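Phospho-2-dehydro-3-deoxyheptonate aldolase (Francisella tularensis, PDB 3TQK) probably catalyses the metal-dependent condensation of phosphoenolpyruvate with D-erythrose 4-phosphate to DAHP, the first step of chorismate biosynthesis. Local coordinates at residues M261-H266 against G295-S300. Sequence-based numbering, arbitrary orientation.
Sequences MIDCSH and GVMIES. With MN (manganese (II) ion), chain B.
Glu299 OE1 is gripped twice. Ser265 OG donates to Glu299 OE1 at 2.6 Å, on the anti side of the carboxylate. A water also donates to Glu299 OE1 and accepts from the backbone N of His266, and this water bridges the two segments. The other oxygen, Glu299 OE2, binds the manganese ion at 2.0 Å. His266 NE2 takes the same manganese at 2.2 Å. The imidazole and carboxylate planes are 51° apart, and Glu299 OE1 lies over one face of the ring, offset toward its rim. Beyond CG the glutamate chain is extended (chi2 -174°), which carries its carboxylate out to the metal. Cys58 and Asp322 are the other protein ligands of the site.

Asp263 belongs to the second shell, as does Ser265. Asp263 OD2 accepts from His266 ND1 at 2.7 Å, close to the ring plane. Together with the metal bond at NE2, this fixes the rotation of the imidazole. Lys183 forms a salt bridge with the same oxygen. Asp263 OD1 accepts from Ser265 N at 2.8 Å, an Asx turn.

Strands 260-263 and 293-299 are neighbouring parallel strands, the seventh and eighth of the TIM barrel, and the metal sits at their C-terminal ends. Helix 276-289 lies in the connection between them. Backbone hydrogen bonds join Ile262 N to Gly295 O, Met297 N to Ile262 O, and Cys264 N to Met297 O.

Met261, Asp263 and Met297 point to one face of the sheet. The selenomethionine side chains of Met261 and Met297 cross at about a right angle, with Met261 SE 3.7 Å from Met297 CG. Ile262 and Val296 point to the other face, where both touch Ile283 of helix 276-289. Cys264 SG packs 4.1 Å from Val296 CB.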
HETATM    1  N   MSE A 261      -8.086 -19.887  -1.847  1.00 23.50           N
HETATM    2  CA  MSE A 261      -6.762 -20.474  -1.689  1.00 23.39           C
HETATM    3  C   MSE A 261      -6.318 -20.334  -0.228  1.00 24.26           C
HETATM    4  O   MSE A 261      -6.587 -19.306   0.407  1.00 23.92           O
HETATM    5  CB  MSE A 261      -5.754 -19.772  -2.604  1.00 22.45           C
HETATM    6  CG  MSE A 261      -4.287 -20.154  -2.337  1.00 23.91           C
HETATM    7 SE   MSE A 261      -3.050 -19.319  -3.584  1.00 24.74          SE
HETATM    8  CE  MSE A 261      -3.585 -20.212  -5.256  1.00 22.49           C
ATOM      9  N   ILE A 262      -5.617 -21.343   0.296  1.00 24.85           N
ATOM     10  CA  ILE A 262      -5.111 -21.287   1.666  1.00 26.39           C
ATOM     11  C   ILE A 262      -3.581 -21.415   1.729  1.00 27.00           C
ATOM     12  O   ILE A 262      -2.998 -22.356   1.214  1.00 27.06           O
ATOM     13  CB  ILE A 262      -5.770 -22.362   2.559  1.00 27.70           C
ATOM     14  CG1 ILE A 262      -7.295 -22.310   2.409  1.00 27.12           C
ATOM     15  CG2 ILE A 262      -5.372 -22.155   4.026  1.00 29.01           C
ATOM     16  CD1 ILE A 262      -8.048 -23.296   3.255  1.00 28.13           C
ATOM     17  N   ASP A 263      -2.941 -20.452   2.373  1.00 27.97           N
ATOM     18  CA  ASP A 263      -1.500 -20.499   2.619  1.00 29.15           C
ATOM     19  C   ASP A 263      -1.267 -21.444   3.782  1.00 31.59           C
ATOM     20  O   ASP A 263      -1.796 -21.210   4.858  1.00 33.09           O
ATOM     21  CB  ASP A 263      -0.994 -19.096   2.966  1.00 28.64           C
ATOM     22  CG  ASP A 263       0.537 -18.979   2.933  1.00 30.03           C
ATOM     23  OD1 ASP A 263       1.234 -20.017   3.000  1.00 30.74           O
ATOM     24  OD2 ASP A 263       1.042 -17.831   2.846  1.00 30.11           O
ATOM     25  N   CYS A 264      -0.507 -22.521   3.579  1.00 32.72           N
ATOM     26  CA  CYS A 264      -0.164 -23.408   4.693  1.00 35.44           C
ATOM     27  C   CYS A 264       0.901 -22.807   5.621  1.00 36.78           C
ATOM     28  O   CYS A 264       1.108 -23.312   6.730  1.00 38.87           O
ATOM     29  CB  CYS A 264       0.355 -24.757   4.193  1.00 36.22           C
ATOM     30  SG  CYS A 264      -0.782 -25.629   3.132  1.00 35.92           S
ATOM     31  N   SER A 265       1.575 -21.754   5.161  1.00 35.84           N
ATOM     32  CA  SER A 265       2.711 -21.171   5.867  1.00 36.95           C
ATOM     33  C   SER A 265       2.342 -19.829   6.519  1.00 37.22           C
ATOM     34  O   SER A 265       1.168 -19.550   6.762  1.00 37.11           O
ATOM     35  CB  SER A 265       3.874 -20.992   4.878  1.00 36.07           C
ATOM     36  OG  SER A 265       5.102 -20.830   5.553  1.00 36.08           O
ATOM     37  N   HIS A 266       3.358 -19.014   6.795  1.00 38.12           N
ATOM     38  CA  HIS A 266       3.197 -17.691   7.426  1.00 38.55           C
ATOM     39  C   HIS A 266       2.271 -17.737   8.644  1.00 39.99           C
ATOM     40  O   HIS A 266       2.524 -18.503   9.571  1.00 41.10           O
ATOM     41  CB  HIS A 266       2.784 -16.651   6.378  1.00 36.72           C
ATOM     42  CG  HIS A 266       3.728 -16.588   5.220  1.00 35.96           C
ATOM     43  ND1 HIS A 266       3.431 -17.137   3.991  1.00 36.40           N
ATOM     44  CD2 HIS A 266       4.990 -16.106   5.126  1.00 36.39           C
ATOM     45  CE1 HIS A 266       4.460 -16.962   3.177  1.00 36.41           C
ATOM     46  NE2 HIS A 266       5.422 -16.350   3.847  1.00 36.24           N
ATOM     47  N   GLY A 295      -7.005 -24.149  -3.959  1.00 24.63           N
ATOM     48  CA  GLY A 295      -5.543 -24.055  -3.965  1.00 24.24           C
ATOM     49  C   GLY A 295      -4.908 -23.900  -2.594  1.00 24.70           C
ATOM     50  O   GLY A 295      -5.578 -23.553  -1.617  1.00 24.32           O
ATOM     51  N   VAL A 296      -3.610 -24.203  -2.535  1.00 25.00           N
ATOM     52  CA  VAL A 296      -2.805 -23.983  -1.347  1.00 25.93           C
ATOM     53  C   VAL A 296      -1.462 -23.362  -1.726  1.00 25.80           C
ATOM     54  O   VAL A 296      -1.067 -23.378  -2.899  1.00 24.48           O
ATOM     55  CB  VAL A 296      -2.585 -25.290  -0.561  1.00 27.58           C
ATOM     56  CG1 VAL A 296      -3.918 -25.847  -0.085  1.00 28.09           C
ATOM     57  CG2 VAL A 296      -1.833 -26.330  -1.411  1.00 27.47           C
HETATM   58  N   MSE A 297      -0.790 -22.781  -0.736  1.00 26.87           N
HETATM   59  CA  MSE A 297       0.598 -22.338  -0.886  1.00 27.47           C
HETATM   60  C   MSE A 297       1.453 -23.100   0.098  1.00 28.78           C
HETATM   61  O   MSE A 297       1.053 -23.299   1.238  1.00 29.72           O
HETATM   62  CB  MSE A 297       0.752 -20.853  -0.597  1.00 27.25           C
HETATM   63  CG  MSE A 297      -0.338 -19.970  -1.178  1.00 28.64           C
HETATM   64 SE   MSE A 297       0.192 -18.087  -1.149  1.00 34.06          SE
HETATM   65  CE  MSE A 297       1.780 -18.210  -2.296  1.00 30.46           C
ATOM     66  N   ILE A 298       2.629 -23.526  -0.352  1.00 29.13           N
ATOM     67  CA  ILE A 298       3.591 -24.216   0.490  1.00 30.62           C
ATOM     68  C   ILE A 298       4.936 -23.530   0.324  1.00 31.03           C
ATOM     69  O   ILE A 298       5.332 -23.211  -0.795  1.00 29.67           O
ATOM     70  CB  ILE A 298       3.767 -25.667   0.043  1.00 31.57           C
ATOM     71  CG1 ILE A 298       2.453 -26.433   0.155  1.00 31.29           C
ATOM     72  CG2 ILE A 298       4.880 -26.350   0.850  1.00 32.78           C
ATOM     73  CD1 ILE A 298       2.492 -27.759  -0.563  1.00 31.45           C
ATOM     74  N   GLU A 299       5.630 -23.291   1.434  1.00 32.78           N
ATOM     75  CA  GLU A 299       6.981 -22.729   1.389  1.00 33.49           C
ATOM     76  C   GLU A 299       7.973 -23.878   1.501  1.00 34.93           C
ATOM     77  O   GLU A 299       8.023 -24.576   2.512  1.00 36.30           O
ATOM     78  CB  GLU A 299       7.191 -21.650   2.470  1.00 34.33           C
ATOM     79  CG  GLU A 299       6.629 -20.276   2.058  1.00 33.88           C
ATOM     80  CD  GLU A 299       6.937 -19.144   3.044  1.00 35.75           C
ATOM     81  OE1 GLU A 299       6.797 -19.333   4.276  1.00 37.13           O
ATOM     82  OE2 GLU A 299       7.297 -18.043   2.570  1.00 35.53           O
ATOM     83  N   SER A 300       8.728 -24.087   0.427  1.00 34.76           N
ATOM     84  CA  SER A 300       9.516 -25.296   0.240  1.00 36.51           C
ATOM     85  C   SER A 300      10.877 -24.972  -0.370  1.00 37.29           C
ATOM     86  O   SER A 300      10.996 -24.045  -1.171  1.00 36.08           O
ATOM     87  CB  SER A 300       8.742 -26.245  -0.687  1.00 36.19           C
ATOM     88  OG  SER A 300       9.561 -27.281  -1.207  1.00 35.62           O
TER
HETATM   89 MN    MN B1001       7.608 -16.206   3.379  1.00 38.04          MN
HETATM   90  O   HOH W   1       6.265 -18.338   6.936  1.00  8.35           O